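Side-chain contact in ornithine cyclodeaminase (Methanocaldococcus jannaschii, PDB 3MGJ), which probably converts ornithine to proline with release of ammonia, using NAD(+) as cofactor, and is represented here by its N-terminal domain: residues A[19-22]-A[23-27]. Numbering follows the deposited sequence.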
loop_
_atom_site.group_PDB
_atom_site.type_symbol
_atom_site.label_atom_id
_atom_site.label_comp_id
_atom_site.label_asym_id
_atom_site.label_seq_id
_atom_site.Cartn_x
_atom_site.Cartn_y
_atom_site.Cartn_z
ATOM N N PRO A 19 7.307 5.493 3.348
ATOM C CA PRO A 19 8.311 6.416 2.817
ATOM C C PRO A 19 9.534 6.431 3.703
ATOM O O PRO A 19 10.627 6.763 3.248
ATOM C CB PRO A 19 7.611 7.766 2.894
ATOM C CG PRO A 19 6.156 7.442 2.915
ATOM C CD PRO A 19 6.047 6.181 3.672
ATOM N N LYS A 20 9.345 6.089 4.969
ATOM C CA LYS A 20 10.452 6.030 5.892
ATOM C C LYS A 20 11.290 4.785 5.619
ATOM O O LYS A 20 12.502 4.879 5.449
ATOM C CB LYS A 20 9.943 6.045 7.328
ATOM C CG LYS A 20 9.814 7.435 7.931
ATOM C CD LYS A 20 9.166 7.359 9.302
ATOM C CE LYS A 20 8.864 8.736 9.865
ATOM N NZ LYS A 20 7.801 8.681 10.911
ATOM N N VAL A 21 10.653 3.621 5.561
ATOM C CA VAL A 21 11.370 2.415 5.184
ATOM C C VAL A 21 12.160 2.610 3.890
ATOM O O VAL A 21 13.355 2.343 3.843
ATOM C CB VAL A 21 10.429 1.215 5.053
ATOM C CG1 VAL A 21 11.068 0.129 4.241
ATOM C CG2 VAL A 21 10.098 0.692 6.407
ATOM N N PHE A 22 11.485 3.078 2.847
ATOM C CA PHE A 22 12.107 3.314 1.554
ATOM C C PHE A 22 13.301 4.246 1.655
ATOM O O PHE A 22 14.366 4.009 1.081
ATOM C CB PHE A 22 11.088 3.948 0.611
ATOM C CG PHE A 22 9.902 3.081 0.339
ATOM C CD1 PHE A 22 9.941 1.726 0.622
ATOM C CD2 PHE A 22 8.753 3.611 -0.209
ATOM C CE1 PHE A 22 8.855 0.922 0.364
ATOM C CE2 PHE A 22 7.665 2.812 -0.468
ATOM C CZ PHE A 22 7.714 1.465 -0.181
ATOM N N ASP A 23 13.102 5.333 2.379
ATOM C CA ASP A 23 14.140 6.328 2.538
ATOM C C ASP A 23 15.367 5.749 3.190
ATOM O O ASP A 23 16.484 6.042 2.783
ATOM C CB ASP A 23 13.618 7.508 3.351
ATOM C CG ASP A 23 13.001 8.584 2.476
ATOM O OD1 ASP A 23 13.288 8.588 1.254
ATOM O OD2 ASP A 23 12.250 9.429 3.016
ATOM N N LYS A 24 15.150 4.923 4.203
ATOM C CA LYS A 24 16.251 4.365 4.954
ATOM C C LYS A 24 17.058 3.407 4.098
ATOM O O LYS A 24 18.267 3.559 3.974
ATOM C CB LYS A 24 15.753 3.694 6.226
ATOM C CG LYS A 24 16.827 3.558 7.288
ATOM C CD LYS A 24 17.262 4.896 7.890
ATOM C CE LYS A 24 18.730 4.884 8.264
ATOM N NZ LYS A 24 19.023 5.712 9.471
ATOM N N ILE A 25 16.387 2.434 3.494
ATOM C CA ILE A 25 17.009 1.588 2.484
ATOM C C ILE A 25 17.832 2.395 1.452
ATOM O O ILE A 25 19.034 2.157 1.298
ATOM C CB ILE A 25 15.963 0.706 1.774
ATOM C CG1 ILE A 25 15.025 0.068 2.802
ATOM C CG2 ILE A 25 16.643 -0.355 0.932
ATOM C CD1 ILE A 25 13.937 -0.799 2.195
ATOM N N LEU A 26 17.206 3.354 0.768
ATOM C CA LEU A 26 17.938 4.181 -0.207
ATOM C C LEU A 26 19.130 4.921 0.405
ATOM O O LEU A 26 20.256 4.760 -0.073
ATOM C CB LEU A 26 17.019 5.142 -0.967
ATOM C CG LEU A 26 15.924 4.483 -1.827
ATOM C CD1 LEU A 26 14.848 5.471 -2.231
ATOM C CD2 LEU A 26 16.488 3.814 -3.046
ATOM N N ASP A 27 18.907 5.709 1.458
ATOM C CA ASP A 27 20.030 6.285 2.215
ATOM C C ASP A 27 21.216 5.312 2.403
ATOM O O ASP A 27 22.370 5.695 2.240
ATOM C CB ASP A 27 19.586 6.760 3.603
ATOM C CG ASP A 27 18.787 8.057 3.573
ATOM O OD1 ASP A 27 18.674 8.705 2.492
ATOM O OD2 ASP A 27 18.269 8.415 4.662
#
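Val21 and Ile25, one helical turn apart, run alongside each other in a common direction, and their branches meet where CG1 of Val21 comes within 3.6 Å of CD1 of Ile25. In Val21, CG1 stands anti to the backbone N (chi1 161°); in Ile25, chi1 (-46°) sets CG1 beside the backbone N, and the extended end of the chain then brings CD1 to the valine methyl. One residue further on, Leu26 has its CG anti to its own carbonyl carbon and lying 3.3 Å from Phe22 O. The Lys24 chain, by contrast, bends at chi2, chi3 and chi4, and its NZ makes a long, weak ion pair with Glu67. Backbone hydrogen bonds of the i to i+4 kind join Asp23, Lys24, Ile25 and Leu26 to Pro19, Lys20, Val21 and Phe22 respectively. Cutting Ile25 back to an alanine would probably leave Val21 CG1 without its methyl partner and open a gap toward the neighbouring helix. These residues belong to the short helix 17-27 of the N-terminal Saccharop_dh_N domain. Val21 and Ile25 reach Leu71 and Leu68 of helix 58-74, whereas the Phe22 ring stacks with Tyr32 and touches Val34. With Ile25 and Leu26 also resting on Tyr32, the helix is packed against both helix 58-74 and strand 31-38, at the edge of the antiparallel sheet within this chain.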